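Long-range contacts in RNA-dependent RNA Polymerase (Bombyx mori cytoplasmic polyhedrosis virus, PDB 6TZ0), which catalyses RNA-templated RNA synthesis, probably making plus strands in transcription and complementary minus strands in replication of the double-stranded RNA genome: residues W272-E277 / M532-S537; F527-M532 / L723-V728; R790-S795 / L911-L916. All blocks are in the same frame, centred on the assembly; numbering follows the deposited sequence.

Interaction 1: W272-E277 / M532-S537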
# COMPACT_ATOMS: atom_id res chain seq x y z
N TRP A 272 7.80 5.33 -34.89
CA TRP A 272 7.86 4.01 -34.27
C TRP A 272 6.86 3.05 -34.90
O TRP A 272 5.72 3.42 -35.17
CB TRP A 272 7.61 4.11 -32.77
CG TRP A 272 8.74 4.72 -32.03
CD1 TRP A 272 8.95 6.05 -31.81
CD2 TRP A 272 9.80 4.03 -31.37
NE1 TRP A 272 10.09 6.22 -31.08
CE2 TRP A 272 10.63 5.00 -30.79
CE3 TRP A 272 10.14 2.68 -31.22
CZ2 TRP A 272 11.77 4.67 -30.07
CZ3 TRP A 272 11.27 2.36 -30.51
CH2 TRP A 272 12.07 3.35 -29.94
N SER A 273 7.30 1.82 -35.08
CA SER A 273 6.47 0.73 -35.56
C SER A 273 5.58 0.20 -34.44
O SER A 273 5.66 0.61 -33.28
CB SER A 273 7.34 -0.40 -36.10
OG SER A 273 6.55 -1.53 -36.40
N GLN A 274 4.71 -0.74 -34.81
CA GLN A 274 3.95 -1.48 -33.82
C GLN A 274 4.86 -2.38 -33.01
O GLN A 274 4.63 -2.61 -31.82
CB GLN A 274 2.89 -2.34 -34.51
CG GLN A 274 2.03 -1.60 -35.47
CD GLN A 274 1.10 -2.50 -36.22
OE1 GLN A 274 1.10 -3.71 -36.02
NE2 GLN A 274 0.32 -1.93 -37.13
N PHE A 275 5.88 -2.93 -33.66
CA PHE A 275 6.75 -3.95 -33.09
C PHE A 275 8.05 -3.36 -32.56
O PHE A 275 9.13 -3.90 -32.83
CB PHE A 275 7.03 -5.01 -34.15
CG PHE A 275 5.78 -5.67 -34.67
CD1 PHE A 275 5.21 -6.72 -33.99
CD2 PHE A 275 5.16 -5.21 -35.82
CE1 PHE A 275 4.05 -7.32 -34.45
CE2 PHE A 275 4.00 -5.80 -36.29
CZ PHE A 275 3.45 -6.85 -35.60
N ASN A 276 7.95 -2.26 -31.79
CA ASN A 276 9.04 -1.69 -30.99
C ASN A 276 10.28 -1.32 -31.81
O ASN A 276 11.41 -1.55 -31.38
CB ASN A 276 9.44 -2.64 -29.85
CG ASN A 276 8.31 -2.90 -28.89
OD1 ASN A 276 7.78 -4.01 -28.83
ND2 ASN A 276 7.94 -1.89 -28.11
N GLU A 277 10.08 -0.75 -32.99
CA GLU A 277 11.19 -0.44 -33.89
C GLU A 277 11.06 0.97 -34.44
O GLU A 277 9.95 1.43 -34.73
CB GLU A 277 11.24 -1.42 -35.06
CG GLU A 277 11.64 -2.83 -34.72
CD GLU A 277 11.51 -3.76 -35.91
OE1 GLU A 277 10.98 -3.31 -36.95
OE2 GLU A 277 11.93 -4.93 -35.82
N MET A 532 3.03 4.27 -26.03
CA MET A 532 3.06 5.72 -26.19
C MET A 532 3.98 6.13 -27.34
O MET A 532 3.67 7.05 -28.09
CB MET A 532 3.50 6.39 -24.90
CG MET A 532 2.51 6.26 -23.78
SD MET A 532 3.02 7.13 -22.29
CE MET A 532 4.26 6.02 -21.66
N LEU A 533 5.11 5.44 -27.46
CA LEU A 533 6.02 5.65 -28.59
C LEU A 533 5.36 5.31 -29.92
O LEU A 533 5.63 5.98 -30.92
CB LEU A 533 7.27 4.81 -28.37
CG LEU A 533 8.53 5.43 -27.75
CD1 LEU A 533 8.29 6.21 -26.50
CD2 LEU A 533 9.40 4.26 -27.39
N TYR A 534 4.47 4.32 -29.95
CA TYR A 534 3.73 4.03 -31.17
C TYR A 534 2.66 5.09 -31.43
O TYR A 534 2.59 5.66 -32.52
CB TYR A 534 3.11 2.64 -31.11
CG TYR A 534 2.27 2.34 -32.33
CD1 TYR A 534 2.87 2.13 -33.56
CD2 TYR A 534 0.89 2.27 -32.25
CE1 TYR A 534 2.13 1.86 -34.67
CE2 TYR A 534 0.13 2.01 -33.37
CZ TYR A 534 0.76 1.80 -34.57
OH TYR A 534 0.02 1.53 -35.70
N TRP A 535 1.81 5.36 -30.45
CA TRP A 535 0.68 6.25 -30.68
C TRP A 535 1.05 7.72 -30.73
O TRP A 535 0.17 8.54 -31.00
CB TRP A 535 -0.41 6.06 -29.62
CG TRP A 535 -1.20 4.82 -29.80
CD1 TRP A 535 -1.12 3.68 -29.06
CD2 TRP A 535 -2.19 4.58 -30.80
NE1 TRP A 535 -2.01 2.75 -29.53
CE2 TRP A 535 -2.68 3.28 -30.60
CE3 TRP A 535 -2.72 5.34 -31.84
CZ2 TRP A 535 -3.66 2.72 -31.40
CZ3 TRP A 535 -3.69 4.79 -32.63
CH2 TRP A 535 -4.16 3.50 -32.41
N THR A 536 2.29 8.09 -30.46
CA THR A 536 2.67 9.48 -30.62
C THR A 536 3.37 9.71 -31.95
O THR A 536 3.54 10.86 -32.36
CB THR A 536 3.54 9.91 -29.43
OG1 THR A 536 3.05 9.29 -28.25
CG2 THR A 536 3.36 11.38 -29.18
N SER A 537 3.74 8.64 -32.65
CA SER A 537 4.20 8.70 -34.03
C SER A 537 3.06 8.73 -35.03
O SER A 537 3.32 8.72 -36.24
CB SER A 537 5.09 7.50 -34.34
OG SER A 537 6.29 7.53 -33.60
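Trp-272 and Tyr-534 bring the two backbones closest, with their CA atoms 5.2 Å apart where the turn 272-277 passes segment 532-537. Trp-272 N donates to Ser-537 OG at 3.0 Å, with an N-H...O angle of 152°. This bond crosses the contact, while a bond to Leu-533 O fixes the serine hydroxyl within its own segment. The hydroxyl lies in the plane of the indole, at the edge near CD1.

The Leu-533 side chain runs along the indole in the same direction. Leu-533 CD2 sits over one face of the six-membered ring, 3.6 Å from the centroid, as a CH-pi contact. The indole NE1 bonds to Gly-730 O.

Tyr-534 has CG anti to its backbone N (chi1 177°). This turns the ring to the turn, where CD1 lies 3.2 Å from Ser-273 O. Gln-274 runs alongside it, with CG 3.6 Å from Tyr-534 CE1. Its amide stands almost perpendicular to the phenol ring. Ser-273 OG accepts from Phe-275 N at 3.1 Å, an ST turn within the loop.

The contact seats an N-terminal-region loop, between strands 266-272 and 278-285, on helix 530-535 of the polymerase domain, away from the annotated sites. Leu-1045 and Phe-1150 also touch Trp-272. Beyond the loop, Met-532 and Trp-535 reach strand 682-687, and Met-532 also meets strands 720-722 and 725-727.

Interaction 2: F527-M532 / L723-V728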
# COMPACT_ATOMS: atom_id res chain seq x y z
N PHE A 527 10.34 -1.14 -22.98
CA PHE A 527 9.08 -1.80 -23.29
C PHE A 527 7.90 -1.17 -22.59
O PHE A 527 6.76 -1.39 -23.00
CB PHE A 527 9.10 -3.29 -22.92
CG PHE A 527 9.97 -4.14 -23.79
CD1 PHE A 527 9.66 -4.34 -25.12
CD2 PHE A 527 11.04 -4.84 -23.24
CE1 PHE A 527 10.45 -5.14 -25.92
CE2 PHE A 527 11.82 -5.66 -24.03
CZ PHE A 527 11.53 -5.81 -25.36
N ASP A 528 8.15 -0.40 -21.52
CA ASP A 528 7.07 0.19 -20.75
C ASP A 528 6.40 1.32 -21.50
O ASP A 528 5.21 1.58 -21.29
CB ASP A 528 7.61 0.70 -19.42
CG ASP A 528 8.17 -0.40 -18.56
OD1 ASP A 528 7.68 -1.55 -18.66
OD2 ASP A 528 9.10 -0.12 -17.78
N ILE A 529 7.14 2.00 -22.36
CA ILE A 529 6.66 3.19 -23.05
C ILE A 529 6.41 2.91 -24.53
O ILE A 529 6.30 3.84 -25.32
CB ILE A 529 7.65 4.36 -22.87
CG1 ILE A 529 9.03 3.96 -23.38
CG2 ILE A 529 7.74 4.74 -21.43
CD1 ILE A 529 10.03 5.08 -23.36
N GLY A 530 6.30 1.64 -24.91
CA GLY A 530 6.21 1.29 -26.32
C GLY A 530 4.90 1.68 -26.97
O GLY A 530 4.87 2.06 -28.14
N GLU A 531 3.80 1.61 -26.22
CA GLU A 531 2.52 2.00 -26.78
C GLU A 531 2.42 3.51 -26.95
O GLU A 531 1.82 4.00 -27.91
CB GLU A 531 1.37 1.49 -25.92
CG GLU A 531 1.31 -0.03 -25.83
CD GLU A 531 1.07 -0.70 -27.18
OE1 GLU A 531 0.37 -0.13 -28.04
OE2 GLU A 531 1.58 -1.83 -27.38
N MET A 532 3.03 4.27 -26.03
CA MET A 532 3.06 5.72 -26.19
C MET A 532 3.98 6.13 -27.34
O MET A 532 3.67 7.05 -28.09
CB MET A 532 3.50 6.39 -24.90
CG MET A 532 2.51 6.26 -23.78
SD MET A 532 3.02 7.13 -22.29
CE MET A 532 4.26 6.02 -21.66
N LEU A 723 2.48 7.30 -15.60
CA LEU A 723 3.34 6.74 -14.55
C LEU A 723 4.66 7.50 -14.42
O LEU A 723 5.72 6.90 -14.27
CB LEU A 723 3.59 5.25 -14.76
CG LEU A 723 2.34 4.38 -14.68
CD1 LEU A 723 2.67 2.94 -15.00
CD2 LEU A 723 1.73 4.51 -13.31
N GLN A 724 4.56 8.84 -14.49
CA GLN A 724 5.69 9.77 -14.43
C GLN A 724 6.74 9.49 -15.50
O GLN A 724 7.94 9.63 -15.27
CB GLN A 724 6.33 9.80 -13.03
CG GLN A 724 5.40 10.29 -11.94
CD GLN A 724 4.93 11.71 -12.16
OE1 GLN A 724 5.67 12.56 -12.63
NE2 GLN A 724 3.67 11.96 -11.82
N GLN A 725 6.28 9.10 -16.68
CA GLN A 725 7.13 8.94 -17.86
C GLN A 725 6.50 9.73 -18.99
O GLN A 725 5.40 9.40 -19.44
CB GLN A 725 7.30 7.47 -18.22
CG GLN A 725 8.29 6.76 -17.33
CD GLN A 725 8.32 5.27 -17.54
OE1 GLN A 725 7.43 4.70 -18.15
NE2 GLN A 725 9.37 4.63 -17.06
N LEU A 726 7.18 10.78 -19.42
CA LEU A 726 6.67 11.69 -20.44
C LEU A 726 7.20 11.29 -21.80
O LEU A 726 8.41 11.10 -21.97
CB LEU A 726 7.08 13.13 -20.12
CG LEU A 726 6.75 14.22 -21.13
CD1 LEU A 726 5.28 14.31 -21.37
CD2 LEU A 726 7.26 15.55 -20.63
N VAL A 727 6.30 11.16 -22.77
CA VAL A 727 6.65 10.89 -24.15
C VAL A 727 6.14 12.06 -24.99
O VAL A 727 4.97 12.43 -24.89
CB VAL A 727 6.07 9.56 -24.65
CG1 VAL A 727 6.34 9.37 -26.13
CG2 VAL A 727 6.65 8.40 -23.86
N VAL A 728 7.04 12.65 -25.78
CA VAL A 728 6.71 13.77 -26.66
C VAL A 728 7.23 13.42 -28.04
O VAL A 728 8.44 13.50 -28.29
CB VAL A 728 7.32 15.10 -26.18
CG1 VAL A 728 6.95 16.21 -27.11
CG2 VAL A 728 6.87 15.44 -24.77
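Ile-529 and Gln-725 meet through the way their first torsions are set. In Ile-529, chi1 of 58° puts CG1 between the backbone N and the carbonyl carbon. CG2 then lies anti to the carbonyl carbon and faces the strand. Gln-725 starts with CG anti to its carbonyl carbon and is extended beyond it, so its amide reaches across to the isoleucine. The two side chains cross at about a right angle, and Ile-529 CG2 lies 3.3 Å from Gln-725 OE1.

The second pair is Met-532 and Val-727. Val-727 points CG2 at the base of the methionine, with CG2 to Met-532 CB at 3.9 Å. The methionine chain bends at chi3 (-76°), which brings its end back to the strand. Met-532 CE comes within 4.0 Å of Val-727 CG2, and SD is close to the same methyl. One valine branch therefore meets both ends of the methionine. The other branch, CG1, lies 4.0 Å from Met-532 O.

Ile-529 is the N-cap residue of helix 530-535. It and Met-532 set the helix start on Gln-725 and Val-727, in the middle strand of the small antiparallel sheet 720-722, 725-727 and 732-733. Strands 720-722 and 725-727 are consistent with the motif E hairpin of RNA-dependent RNA polymerases. Phe-732 touches both Ile-529 and Gln-725. The Asp-528 carboxylate is held elsewhere, by the backbone N atoms of Ala-523 and Gly-524. The Gln-725 side chain is about 10 Å from that of Asp-681, which binds magnesium in another structure of this protein; no ion is bound here.

The two segments share no hydrogen bond. Methyl and methylene groups pack, and one methyl sits against an amide oxygen. Nothing directional between them fixes the helix start against the strand.

Interaction 3: R790-S795 / L911-L916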
# COMPACT_ATOMS: atom_id res chain seq x y z
N ARG A 790 34.02 6.19 2.62
CA ARG A 790 35.38 5.77 2.94
C ARG A 790 35.80 5.53 4.40
O ARG A 790 36.92 5.10 4.64
CB ARG A 790 36.37 6.73 2.28
CG ARG A 790 37.77 6.17 2.13
CD ARG A 790 38.57 6.97 1.13
NE ARG A 790 39.94 6.48 1.03
CZ ARG A 790 40.86 7.03 0.25
NH1 ARG A 790 40.55 8.08 -0.50
NH2 ARG A 790 42.08 6.53 0.21
N ARG A 791 34.91 5.77 5.36
CA ARG A 791 35.30 5.61 6.77
C ARG A 791 34.73 4.40 7.51
O ARG A 791 33.52 4.17 7.51
CB ARG A 791 34.94 6.86 7.56
CG ARG A 791 35.73 8.10 7.17
CD ARG A 791 35.67 9.12 8.29
NE ARG A 791 36.02 8.50 9.57
CZ ARG A 791 36.29 9.18 10.68
NH1 ARG A 791 36.60 8.54 11.79
NH2 ARG A 791 36.25 10.51 10.67
N PHE A 792 35.62 3.63 8.13
CA PHE A 792 35.22 2.46 8.91
C PHE A 792 35.91 2.43 10.28
O PHE A 792 37.14 2.48 10.36
CB PHE A 792 35.56 1.20 8.12
CG PHE A 792 34.87 -0.04 8.62
CD1 PHE A 792 33.51 -0.19 8.48
CD2 PHE A 792 35.60 -1.06 9.19
CE1 PHE A 792 32.87 -1.33 8.93
CE2 PHE A 792 34.97 -2.21 9.64
CZ PHE A 792 33.61 -2.34 9.51
N THR A 793 35.14 2.32 11.36
CA THR A 793 35.70 2.21 12.70
C THR A 793 35.33 0.85 13.28
O THR A 793 34.19 0.40 13.14
CB THR A 793 35.18 3.32 13.61
OG1 THR A 793 33.75 3.22 13.72
CG2 THR A 793 35.55 4.68 13.05
N LEU A 794 36.30 0.21 13.92
CA LEU A 794 36.08 -1.12 14.46
C LEU A 794 36.76 -1.25 15.81
O LEU A 794 37.92 -0.83 15.97
CB LEU A 794 36.59 -2.19 13.49
CG LEU A 794 36.32 -3.64 13.89
CD1 LEU A 794 34.83 -3.86 14.05
CD2 LEU A 794 36.88 -4.59 12.85
N SER A 795 36.04 -1.80 16.78
CA SER A 795 36.58 -2.01 18.11
C SER A 795 37.60 -3.14 18.09
O SER A 795 37.34 -4.20 17.52
CB SER A 795 35.46 -2.30 19.10
OG SER A 795 34.77 -3.49 18.76
N LEU A 911 39.21 -10.89 4.14
CA LEU A 911 39.20 -11.08 5.59
C LEU A 911 37.87 -10.73 6.25
O LEU A 911 37.76 -10.94 7.46
CB LEU A 911 40.32 -10.27 6.24
CG LEU A 911 41.72 -10.81 5.94
CD1 LEU A 911 42.75 -9.87 6.48
CD2 LEU A 911 41.89 -12.19 6.55
N ASN A 912 36.90 -10.20 5.49
CA ASN A 912 35.54 -9.90 5.97
C ASN A 912 35.54 -8.92 7.15
O ASN A 912 34.73 -9.04 8.07
CB ASN A 912 34.78 -11.18 6.33
CG ASN A 912 34.46 -12.02 5.12
OD1 ASN A 912 35.02 -13.10 4.94
ND2 ASN A 912 33.52 -11.55 4.31
N ILE A 913 36.46 -7.95 7.12
CA ILE A 913 36.54 -6.98 8.19
C ILE A 913 35.35 -6.02 8.14
O ILE A 913 34.80 -5.63 9.18
CB ILE A 913 37.89 -6.25 8.12
CG1 ILE A 913 39.02 -7.25 8.37
CG2 ILE A 913 37.99 -5.13 9.15
CD1 ILE A 913 40.40 -6.70 8.11
N LEU A 914 34.87 -5.69 6.94
CA LEU A 914 33.72 -4.81 6.77
C LEU A 914 32.38 -5.47 7.05
O LEU A 914 31.35 -4.85 6.79
CB LEU A 914 33.72 -4.21 5.37
CG LEU A 914 34.35 -2.82 5.21
CD1 LEU A 914 35.82 -2.79 5.57
CD2 LEU A 914 34.17 -2.37 3.78
N ASP A 915 32.37 -6.71 7.55
CA ASP A 915 31.13 -7.30 8.03
C ASP A 915 30.94 -7.04 9.52
O ASP A 915 29.80 -7.06 10.00
CB ASP A 915 31.13 -8.80 7.76
CG ASP A 915 31.13 -9.13 6.29
OD1 ASP A 915 30.65 -8.30 5.50
OD2 ASP A 915 31.62 -10.22 5.92
N LEU A 916 32.02 -6.81 10.25
CA LEU A 916 31.99 -6.66 11.70
C LEU A 916 31.40 -5.30 12.03
O LEU A 916 32.11 -4.31 12.19
CB LEU A 916 33.38 -6.83 12.28
CG LEU A 916 34.01 -8.22 12.10
CD1 LEU A 916 35.45 -8.22 12.60
CD2 LEU A 916 33.20 -9.28 12.80
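Phe-792 points its ring into the turn 913-916, and Leu-914 lies over one face of it. The two side chains meet at a slant. Leu-914 CD1 is 4.2 Å from the ring centroid and 15° off the normal, a CH-pi contact displaced toward the rim near CD2. Other ring atoms meet backbone. Phe-792 CE2 lies 3.5 Å from Ile-913 O, and Phe-792 CZ lies 3.6 Å from Leu-916 O. Both oxygens approach obliquely. Phe-792 CZ also touches Leu-914 CA at 3.7 Å. The ring reaches this place because CG is anti to the backbone N (chi1 -164°).

The strand 791-795 is an outer strand of a three-stranded antiparallel sheet. It pairs with strand 827-831, through backbone bonds of Phe-792 with Leu-830 and of Leu-794 with Met-828. Side chains alternate along it, so Phe-792 and Leu-794 face the turn while Thr-793 points away. Arg-791, next to Phe-792, binds ATP in another structure of this protein; none is bound here. The turn holds a 3-10 segment, 913-915, after helix 902-911. It carries its own backbone bond, from Leu-916 N to Ile-913 O. Asp-915 forms a salt bridge with Arg-752.

Both methyls of Leu-794 are engaged. CD1 meets Leu-916, 3.7 Å from its CB and near its carbonyl oxygen. CD2 lies 3.9 Å from Ile-913 CG2, and these two side chains cross at about a right angle. Leu-916 CD1 is 3.9 Å from the same Leu-794 CD2. On the helix side, Ile-913 also packs on Ile-1002 of helix 996-1004.

In the fold
From the N terminus, the loop 272-277 comes first. Interaction 1 closes a span of 254 residues when this loop meets 532-537. Segment 527-532 starts inside that span and ends on the shared Met-532. Its partner 723-728 comes later, so interactions 1 and 2 cross along the chain. Interaction 2 closes a loop of 190 residues. Both use helix 530-535, and they touch through Leu-533 and Val-727. Together they join the N-terminal region, this helix and the small sheet that follows the catalytic strands. Interaction 3 follows in series and closes a shorter loop of 115 residues. It ties strand 791-795 to the C-terminal region. Its centre lies about 44 Å from that of interaction 2, across the chain's centre.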